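Long-range contacts in 4-phosphoerythronate dehydrogenase (Lactobacillus jensenii, PDB 4PRL), which probably catalyses the NAD-dependent oxidation of 4-phosphoerythronate to its 2-oxo acid: residues A[150-155]-A[193-198]; A[202-207]-A[228-233]; A[259-264]-A[290-295]. One frame throughout, in Å; residues are numbered along the deposited sequence.

Contact 1 (A[150-155]-A[193-198]). With NAD (nicotinamide-adenine-dinucleotide), chain C.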
# COMPACT_ATOMS: atom_id res chain seq x y z
N GLY A 150 10.80 1.00 14.73
CA GLY A 150 10.63 1.96 15.82
C GLY A 150 11.18 3.29 15.37
O GLY A 150 12.33 3.38 14.94
N LEU A 151 10.35 4.30 15.45
CA LEU A 151 10.74 5.63 15.04
C LEU A 151 10.80 6.52 16.26
O LEU A 151 9.86 6.58 17.02
CB LEU A 151 9.73 6.21 14.01
CG LEU A 151 9.35 5.34 12.81
CD1 LEU A 151 8.33 6.06 11.95
CD2 LEU A 151 10.58 4.97 12.00
N ILE A 152 11.92 7.20 16.45
CA ILE A 152 12.04 8.22 17.47
C ILE A 152 11.84 9.56 16.81
O ILE A 152 12.70 10.05 16.07
CB ILE A 152 13.43 8.18 18.12
CG1 ILE A 152 13.70 6.77 18.66
CG2 ILE A 152 13.54 9.24 19.19
CD1 ILE A 152 12.59 6.26 19.55
N GLY A 153 10.65 10.11 17.01
CA GLY A 153 10.22 11.30 16.31
C GLY A 153 9.53 10.85 15.05
O GLY A 153 9.85 9.80 14.52
N VAL A 154 8.61 11.64 14.54
CA VAL A 154 7.99 11.32 13.28
C VAL A 154 8.27 12.43 12.29
O VAL A 154 9.26 12.40 11.59
CB VAL A 154 6.48 11.14 13.45
CG1 VAL A 154 5.85 10.73 12.14
CG2 VAL A 154 6.20 10.11 14.51
N GLY A 155 7.40 13.42 12.25
CA GLY A 155 7.60 14.54 11.37
C GLY A 155 7.24 14.17 9.96
O GLY A 155 6.65 13.14 9.73
N ASP A 193 10.77 4.12 25.66
CA ASP A 193 11.48 2.90 26.06
C ASP A 193 10.92 1.65 25.36
O ASP A 193 11.69 0.82 24.90
CB ASP A 193 11.58 2.76 27.59
CG ASP A 193 10.23 2.73 28.28
OD1 ASP A 193 9.23 3.13 27.64
OD2 ASP A 193 10.17 2.32 29.47
N THR A 194 9.60 1.55 25.21
CA THR A 194 9.04 0.38 24.53
C THR A 194 9.47 0.33 23.03
O THR A 194 9.75 -0.74 22.47
CB THR A 194 7.50 0.16 24.75
OG1 THR A 194 6.86 -0.14 23.50
CG2 THR A 194 6.81 1.33 25.36
N VAL A 195 9.56 1.49 22.40
CA VAL A 195 10.10 1.55 21.04
C VAL A 195 11.52 0.93 20.96
O VAL A 195 11.78 0.10 20.08
CB VAL A 195 10.11 3.00 20.50
CG1 VAL A 195 10.94 3.10 19.23
CG2 VAL A 195 8.69 3.49 20.25
N LEU A 196 12.42 1.34 21.87
CA LEU A 196 13.80 0.82 21.89
C LEU A 196 13.87 -0.68 22.17
O LEU A 196 14.68 -1.40 21.58
CB LEU A 196 14.61 1.53 22.97
CG LEU A 196 15.52 2.72 22.65
CD1 LEU A 196 15.19 3.42 21.34
CD2 LEU A 196 15.47 3.71 23.80
N LYS A 197 13.06 -1.13 23.12
CA LYS A 197 13.02 -2.53 23.50
C LYS A 197 12.54 -3.41 22.35
O LYS A 197 13.15 -4.45 22.06
CB LYS A 197 12.07 -2.73 24.71
CG LYS A 197 12.72 -2.67 26.09
CD LYS A 197 13.21 -1.27 26.47
CE LYS A 197 14.02 -1.29 27.76
NZ LYS A 197 13.26 -0.89 28.99
N GLU A 198 11.46 -2.98 21.70
CA GLU A 198 10.68 -3.84 20.81
C GLU A 198 11.04 -3.74 19.33
O GLU A 198 10.59 -4.57 18.56
CB GLU A 198 9.19 -3.53 20.94
CG GLU A 198 8.63 -3.50 22.36
CD GLU A 198 8.17 -4.85 22.85
OE1 GLU A 198 8.14 -5.80 22.06
OE2 GLU A 198 7.85 -4.95 24.05
PA NAD C . 10.43 17.74 11.74
O1A NAD C . 11.13 18.97 12.25
O2A NAD C . 9.41 17.85 10.65
O5B NAD C . 9.77 16.98 12.99
C5B NAD C . 10.55 16.09 13.79
C4B NAD C . 9.70 15.37 14.83
O4B NAD C . 10.49 15.03 15.97
C3B NAD C . 8.61 16.28 15.33
O3B NAD C . 7.35 15.76 14.96
C2B NAD C . 8.69 16.23 16.83
O2B NAD C . 7.40 15.87 17.29
C1B NAD C . 9.68 15.13 17.13
N9A NAD C . 10.37 15.40 18.42
C8A NAD C . 10.54 16.61 18.97
N7A NAD C . 11.17 16.53 20.16
C5A NAD C . 11.41 15.24 20.40
C6A NAD C . 12.05 14.47 21.47
N6A NAD C . 12.57 15.07 22.56
N1A NAD C . 12.11 13.14 21.35
C2A NAD C . 11.60 12.52 20.28
N3A NAD C . 11.01 13.16 19.27
C4A NAD C . 10.88 14.50 19.26
O3 NAD C . 11.58 16.70 11.34
PN NAD C . 11.34 15.53 10.27
O1N NAD C . 10.83 14.30 10.96
O2N NAD C . 10.59 16.14 9.11
O5D NAD C . 12.85 15.24 9.84
C5D NAD C . 13.54 14.08 10.30
C4D NAD C . 15.01 14.41 10.47
O4D NAD C . 15.70 14.39 9.22
C3D NAD C . 15.20 15.80 11.04
O3D NAD C . 16.02 15.75 12.21
C2D NAD C . 15.97 16.55 9.99
O2D NAD C . 16.91 17.43 10.60
C1D NAD C . 16.68 15.43 9.26
N1N NAD C . 17.25 15.80 7.96
C2N NAD C . 18.10 14.94 7.40
C3N NAD C . 18.70 15.22 6.18
C7N NAD C . 19.64 14.24 5.55
O7N NAD C . 19.84 14.32 4.36
N7N NAD C . 20.23 13.33 6.30
C4N NAD C . 18.42 16.40 5.53
C5N NAD C . 17.55 17.28 6.14
C6N NAD C . 16.98 16.95 7.36
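Val195 pushes one methyl, CG1, from the helix onto the strand at Gly150 and Ile152. Helix 193-198 packs against strand 150-152 with their directions 140° apart, the axes 8.0 Å apart at closest approach. This is helix-on-sheet packing in the Rossmann-type NAD domain, through helix 192-198, which leads into strand 201-204, the neighbour of 148-152 in the sheet. Ile152 does most on the strand side. From its CB two branches part. CG2 lies anti to the backbone N and heads for the cofactor, coming within 4.0 Å of the adenine carbon C2A of NAD. CG1 sits beside the backbone N (chi1 -56°) and leads to CD1, which swings over to the helix. There Ile152 CD1 meets Val195 CG1 at 3.6 Å, the two side chains crossing at a slant, and Ile152 CD1 also reaches Leu196 CD1 at 4.2 Å. One isoleucine thus touches both the helix and the adenine. Val195 CG1 has a second seat, lying 3.6 Å from Gly150 CA; a CB on Gly150 would point toward this methyl and run into it. Around the pair, Met215 touches Ile152, while Tyr175 and Ala190 touch Val195. Beyond the strand the chain turns through Gly153 and Gly155, consistent with the glycine-rich GxGxxG loop of dinucleotide-binding domains. A CB on Gly153 would run into the ribose oxygen O4B of NAD, and one on Gly155 into the phosphate oxygen O1N. No hydrogen bond links helix and strand: apart from backbone atoms of Gly150 and Leu151, methyl meets methyl, and the fit depends on shape and the exclusion of water rather than on direction, with the adenine sharing the same greasy isoleucine.

Contact 2 (A[202-207]-A[228-233]). With NAD (nicotinamide-adenine-dinucleotide), chain C.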
# COMPACT_ATOMS: atom_id res chain seq x y z
N ILE A 202 15.46 0.68 13.99
CA ILE A 202 15.18 1.94 14.65
C ILE A 202 15.68 3.09 13.80
O ILE A 202 16.88 3.14 13.46
CB ILE A 202 15.90 2.03 16.00
CG1 ILE A 202 15.23 1.11 17.03
CG2 ILE A 202 15.89 3.46 16.52
CD1 ILE A 202 16.19 0.62 18.10
N SER A 203 14.77 4.01 13.50
CA SER A 203 15.14 5.16 12.71
C SER A 203 14.77 6.46 13.42
O SER A 203 13.62 6.64 13.83
CB SER A 203 14.48 5.09 11.33
OG SER A 203 15.11 5.95 10.41
N LEU A 204 15.76 7.36 13.51
CA LEU A 204 15.69 8.64 14.23
C LEU A 204 15.20 9.77 13.35
O LEU A 204 15.69 9.95 12.24
CB LEU A 204 17.07 9.02 14.69
CG LEU A 204 17.88 7.98 15.45
CD1 LEU A 204 19.19 8.62 15.87
CD2 LEU A 204 17.14 7.47 16.68
N HIS A 205 14.25 10.55 13.87
CA HIS A 205 13.65 11.64 13.11
C HIS A 205 13.28 12.83 14.04
O HIS A 205 12.24 13.51 13.89
CB HIS A 205 12.46 11.10 12.30
CG HIS A 205 12.86 10.03 11.34
ND1 HIS A 205 13.50 10.31 10.15
CD2 HIS A 205 12.81 8.68 11.43
CE1 HIS A 205 13.80 9.18 9.54
NE2 HIS A 205 13.39 8.18 10.29
N THR A 206 14.23 13.07 14.95
CA THR A 206 14.10 13.98 16.06
C THR A 206 15.01 15.16 15.79
O THR A 206 16.17 14.98 15.42
CB THR A 206 14.54 13.28 17.36
OG1 THR A 206 13.42 12.61 17.93
CG2 THR A 206 15.11 14.26 18.37
N PRO A 207 14.49 16.38 15.97
CA PRO A 207 15.35 17.51 15.70
C PRO A 207 16.44 17.56 16.75
O PRO A 207 16.25 17.08 17.87
CB PRO A 207 14.39 18.69 15.82
CG PRO A 207 13.41 18.25 16.84
CD PRO A 207 13.22 16.79 16.60
N ALA A 228 19.28 -5.62 16.47
CA ALA A 228 18.70 -4.37 16.00
C ALA A 228 19.57 -3.64 15.01
O ALA A 228 20.78 -3.72 15.07
CB ALA A 228 18.46 -3.44 17.18
N ILE A 229 18.91 -2.91 14.12
CA ILE A 229 19.56 -2.05 13.13
C ILE A 229 19.18 -0.62 13.47
O ILE A 229 18.00 -0.31 13.62
CB ILE A 229 19.10 -2.38 11.69
CG1 ILE A 229 19.31 -3.87 11.40
CG2 ILE A 229 19.82 -1.50 10.67
CD1 ILE A 229 18.73 -4.35 10.09
N LEU A 230 20.19 0.24 13.64
CA LEU A 230 19.97 1.64 13.96
C LEU A 230 20.24 2.50 12.73
O LEU A 230 21.35 2.48 12.19
CB LEU A 230 20.86 2.10 15.12
CG LEU A 230 21.00 3.63 15.24
CD1 LEU A 230 19.67 4.24 15.68
CD2 LEU A 230 22.09 4.08 16.19
N ILE A 231 19.22 3.26 12.32
CA ILE A 231 19.32 4.14 11.17
C ILE A 231 19.25 5.59 11.61
O ILE A 231 18.32 5.97 12.32
CB ILE A 231 18.16 3.93 10.19
CG1 ILE A 231 18.15 2.51 9.60
CG2 ILE A 231 18.24 4.99 9.10
CD1 ILE A 231 19.43 2.07 8.88
N ASN A 232 20.22 6.40 11.20
CA ASN A 232 20.23 7.83 11.53
C ASN A 232 20.45 8.62 10.29
O ASN A 232 21.58 8.82 9.83
CB ASN A 232 21.34 8.20 12.52
CG ASN A 232 21.21 9.63 13.01
OD1 ASN A 232 20.18 10.29 12.79
ND2 ASN A 232 22.25 10.13 13.68
N ALA A 233 19.34 9.05 9.72
CA ALA A 233 19.37 10.01 8.63
C ALA A 233 18.79 11.30 9.14
O ALA A 233 18.12 11.99 8.39
CB ALA A 233 18.58 9.50 7.43
PA NAD C . 10.43 17.74 11.74
O1A NAD C . 11.13 18.97 12.25
O2A NAD C . 9.41 17.85 10.65
O5B NAD C . 9.77 16.98 12.99
C5B NAD C . 10.55 16.09 13.79
C4B NAD C . 9.70 15.37 14.83
O4B NAD C . 10.49 15.03 15.97
C3B NAD C . 8.61 16.28 15.33
O3B NAD C . 7.35 15.76 14.96
C2B NAD C . 8.69 16.23 16.83
O2B NAD C . 7.40 15.87 17.29
C1B NAD C . 9.68 15.13 17.13
N9A NAD C . 10.37 15.40 18.42
C8A NAD C . 10.54 16.61 18.97
N7A NAD C . 11.17 16.53 20.16
C5A NAD C . 11.41 15.24 20.40
C6A NAD C . 12.05 14.47 21.47
N6A NAD C . 12.57 15.07 22.56
N1A NAD C . 12.11 13.14 21.35
C2A NAD C . 11.60 12.52 20.28
N3A NAD C . 11.01 13.16 19.27
C4A NAD C . 10.88 14.50 19.26
O3 NAD C . 11.58 16.70 11.34
PN NAD C . 11.34 15.53 10.27
O1N NAD C . 10.83 14.30 10.96
O2N NAD C . 10.59 16.14 9.11
O5D NAD C . 12.85 15.24 9.84
C5D NAD C . 13.54 14.08 10.30
C4D NAD C . 15.01 14.41 10.47
O4D NAD C . 15.70 14.39 9.22
C3D NAD C . 15.20 15.80 11.04
O3D NAD C . 16.02 15.75 12.21
C2D NAD C . 15.97 16.55 9.99
O2D NAD C . 16.91 17.43 10.60
C1D NAD C . 16.68 15.43 9.26
N1N NAD C . 17.25 15.80 7.96
C2N NAD C . 18.10 14.94 7.40
C3N NAD C . 18.70 15.22 6.18
C7N NAD C . 19.64 14.24 5.55
O7N NAD C . 19.84 14.32 4.36
N7N NAD C . 20.23 13.33 6.30
C4N NAD C . 18.42 16.40 5.53
C5N NAD C . 17.55 17.28 6.14
C6N NAD C . 16.98 16.95 7.36
O HOH W 1 16.89 8.23 10.52
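Ile202 and Ile229 open a parallel pairing: strands 201-204 and 229-232, with helix 218-223 between them in sequence, make a beta-alpha-beta unit of the Rossmann-type sheet. Ile229 O takes the amide of Ile202, N to O 2.8 Å, nearly straight at 167°. Leu230 is next. Its CG swings anti to the backbone N (chi1 163°), which carries CD1 over toward strand 202-204, on the face of Ile202 and Leu204, 3.9 Å from Ile202 CG2. Ile231 bonds from both ends: its N donates to Ile202 O, and its O accepts from Leu204 N at 3.1 Å. Its side chain lies on the other face with Ser203, where Ile231 CG2 rests 3.5 Å from Ser203 OG. Ser203 OG accepts from His205 NE2 at 2.8 Å, 35° out of the imidazole plane, and donates to a bound water. Replacing Ser203 by alanine removes the hydroxyl, and is likely to leave His205 NE2 without this acceptor and the water with three of its four partners. Asn232 returns to the leucine face, its OD1 3.6 Å from Leu204 CD1; the amide's polar bonds go onward, to Ala234 N and Arg235 O. Ala233 leaves the strand toward the cofactor, its O receiving a weak bond from the carboxamide N7N of NAD. Ala233 N donates to the water at 2.7 Å, and that water, also held by Ser203 OG, in turn donates to Leu204 O and Ile231 O.

Contact 3 (A[259-264]-A[290-295]). With NAD (nicotinamide-adenine-dinucleotide), chain C.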
# COMPACT_ATOMS: atom_id res chain seq x y z
N ASP A 259 23.66 8.54 7.72
CA ASP A 259 23.88 9.53 6.68
C ASP A 259 24.51 10.75 7.29
O ASP A 259 24.82 11.69 6.59
CB ASP A 259 22.54 9.92 6.08
CG ASP A 259 22.67 10.73 4.82
OD1 ASP A 259 23.42 10.31 3.90
OD2 ASP A 259 21.98 11.78 4.74
N THR A 260 24.71 10.71 8.61
CA THR A 260 25.08 11.90 9.38
C THR A 260 25.74 11.46 10.65
O THR A 260 25.37 10.46 11.21
CB THR A 260 23.86 12.71 9.79
OG1 THR A 260 24.28 13.88 10.51
CG2 THR A 260 22.92 11.86 10.68
N LEU A 261 26.68 12.25 11.13
CA LEU A 261 27.63 11.75 12.12
C LEU A 261 28.13 12.91 12.92
O LEU A 261 28.44 13.95 12.36
CB LEU A 261 28.80 11.13 11.37
CG LEU A 261 29.56 9.91 11.89
CD1 LEU A 261 28.66 8.85 12.51
CD2 LEU A 261 30.34 9.35 10.70
N ALA A 262 28.19 12.76 14.23
CA ALA A 262 28.76 13.83 15.04
C ALA A 262 30.12 14.29 14.45
O ALA A 262 30.91 13.47 13.97
CB ALA A 262 28.92 13.38 16.49
N HIS A 263 30.35 15.60 14.47
CA HIS A 263 31.60 16.22 14.01
C HIS A 263 31.86 16.10 12.50
O HIS A 263 33.01 16.18 12.07
CB HIS A 263 32.81 15.68 14.81
CG HIS A 263 32.66 15.83 16.30
ND1 HIS A 263 32.27 17.02 16.89
CD2 HIS A 263 32.83 14.95 17.31
CE1 HIS A 263 32.21 16.86 18.20
NE2 HIS A 263 32.55 15.61 18.48
N GLU A 264 30.81 15.98 11.71
CA GLU A 264 30.93 15.79 10.25
C GLU A 264 31.34 17.03 9.49
O GLU A 264 31.97 16.95 8.43
CB GLU A 264 29.62 15.27 9.66
CG GLU A 264 28.44 16.23 9.67
CD GLU A 264 27.19 15.58 9.10
OE1 GLU A 264 26.82 14.48 9.57
OE2 GLU A 264 26.59 16.18 8.18
N VAL A 290 28.02 -1.81 8.46
CA VAL A 290 27.75 -0.37 8.56
C VAL A 290 27.68 0.28 7.18
O VAL A 290 28.37 -0.15 6.23
CB VAL A 290 28.87 0.32 9.35
CG1 VAL A 290 28.73 1.84 9.28
CG2 VAL A 290 28.87 -0.17 10.79
N ILE A 291 26.84 1.32 7.08
CA ILE A 291 26.78 2.19 5.92
C ILE A 291 26.99 3.64 6.35
O ILE A 291 26.28 4.15 7.22
CB ILE A 291 25.40 2.10 5.25
CG1 ILE A 291 25.26 0.78 4.49
CG2 ILE A 291 25.19 3.26 4.29
CD1 ILE A 291 23.90 0.61 3.83
N VAL A 292 27.93 4.33 5.74
CA VAL A 292 27.96 5.76 5.92
C VAL A 292 27.85 6.38 4.58
O VAL A 292 28.61 6.05 3.70
CB VAL A 292 29.25 6.28 6.59
CG1 VAL A 292 29.06 7.75 6.97
CG2 VAL A 292 29.62 5.45 7.82
N THR A 293 26.87 7.27 4.43
CA THR A 293 26.72 8.16 3.31
C THR A 293 26.97 9.59 3.80
O THR A 293 26.73 9.91 4.98
CB THR A 293 25.30 8.05 2.71
OG1 THR A 293 24.32 8.01 3.76
CG2 THR A 293 25.17 6.78 1.88
N PRO A 294 27.44 10.48 2.91
CA PRO A 294 27.85 11.80 3.35
C PRO A 294 26.70 12.77 3.37
O PRO A 294 26.64 13.66 2.52
CB PRO A 294 28.88 12.22 2.30
CG PRO A 294 28.56 11.40 1.09
CD PRO A 294 27.58 10.33 1.46
N HIS A 295 25.81 12.61 4.34
CA HIS A 295 24.62 13.46 4.45
C HIS A 295 23.94 13.68 3.09
O HIS A 295 23.55 14.80 2.74
CB HIS A 295 24.97 14.79 5.14
CG HIS A 295 23.97 15.23 6.16
ND1 HIS A 295 22.76 15.80 5.83
CD2 HIS A 295 24.01 15.19 7.52
CE1 HIS A 295 22.09 16.08 6.94
NE2 HIS A 295 22.82 15.72 7.97
PA NAD C . 10.43 17.74 11.74
O1A NAD C . 11.13 18.97 12.25
O2A NAD C . 9.41 17.85 10.65
O5B NAD C . 9.77 16.98 12.99
C5B NAD C . 10.55 16.09 13.79
C4B NAD C . 9.70 15.37 14.83
O4B NAD C . 10.49 15.03 15.97
C3B NAD C . 8.61 16.28 15.33
O3B NAD C . 7.35 15.76 14.96
C2B NAD C . 8.69 16.23 16.83
O2B NAD C . 7.40 15.87 17.29
C1B NAD C . 9.68 15.13 17.13
N9A NAD C . 10.37 15.40 18.42
C8A NAD C . 10.54 16.61 18.97
N7A NAD C . 11.17 16.53 20.16
C5A NAD C . 11.41 15.24 20.40
C6A NAD C . 12.05 14.47 21.47
N6A NAD C . 12.57 15.07 22.56
N1A NAD C . 12.11 13.14 21.35
C2A NAD C . 11.60 12.52 20.28
N3A NAD C . 11.01 13.16 19.27
C4A NAD C . 10.88 14.50 19.26
O3 NAD C . 11.58 16.70 11.34
PN NAD C . 11.34 15.53 10.27
O1N NAD C . 10.83 14.30 10.96
O2N NAD C . 10.59 16.14 9.11
O5D NAD C . 12.85 15.24 9.84
C5D NAD C . 13.54 14.08 10.30
C4D NAD C . 15.01 14.41 10.47
O4D NAD C . 15.70 14.39 9.22
C3D NAD C . 15.20 15.80 11.04
O3D NAD C . 16.02 15.75 12.21
C2D NAD C . 15.97 16.55 9.99
O2D NAD C . 16.91 17.43 10.60
C1D NAD C . 16.68 15.43 9.26
N1N NAD C . 17.25 15.80 7.96
C2N NAD C . 18.10 14.94 7.40
C3N NAD C . 18.70 15.22 6.18
C7N NAD C . 19.64 14.24 5.55
O7N NAD C . 19.84 14.32 4.36
N7N NAD C . 20.23 13.33 6.30
C4N NAD C . 18.42 16.40 5.53
C5N NAD C . 17.55 17.28 6.14
C6N NAD C . 16.98 16.95 7.36
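Asp259 and Thr293 are linked through their side chains, Thr293 OG1 donating to Asp259 OD1, at the C-terminal ends of strands 255-258 and 290-292 in the Rossmann-type sheet. The other carboxylate oxygen, Asp259 OD2, accepts the carboxamide N7N of NAD at 2.8 Å with an angle of 164°. With CG anti to the backbone N (chi1 -168°), the carboxylate stands between the threonine and the nicotinamide. N7N also lies over one face of the His295 ring, 3.3 Å above its plane and toward the rim, so the aspartate bonds this nitrogen and the imidazole covers it, roughly at right angles. At the edge of that ring sits Thr260 OG1, 3.3 Å from His295 CD2, the two side chains running alongside each other. Glu264 meets His295 at about a right angle, with OE1 at the ring edge and the carboxylate plane 78° from the imidazole.

The next shell fixes these groups. The backbone amides of Ser296 and Ala297 donate to Asp259 OD1 and OD2, so the carboxylate is gripped on both oxygens. The type II turn from Leu261 to Glu264 folds the glutamate back on its own loop, where Glu264 OE1 takes two donors: Thr260 OG1 at 2.8 Å, from above the carboxylate plane, and Leu261 N. Farther out, Phe124 of the second subunit packs on Pro294, and Leu261 CD2, from the loop, lies 4.3 Å from Val292 CG1 on strand 290-292.

In the fold
The contacts follow one another along the chain, each closing before the next opens, and march across one parallel sheet of the NAD-binding domain. Contact 1 packs helix 192-198 on strand 148-152, contact 2 pairs the neighbouring strands 201-204 and 229-232, and contact 3 lies where 255-258 and 290-292 end. Centres of contacts 1 and 2 are about 9 Å apart, those of 2 and 3 about 12 Å; contacts 1 and 3, about 21 Å apart, do not touch. Backbone pairings probably link the neighbours, Ile152 to His205 and Asn232 to Asp259. All three touch NAD, so the sheet's C-terminal edge carries the dinucleotide from adenine at contact 1 to nicotinamide at contact 3.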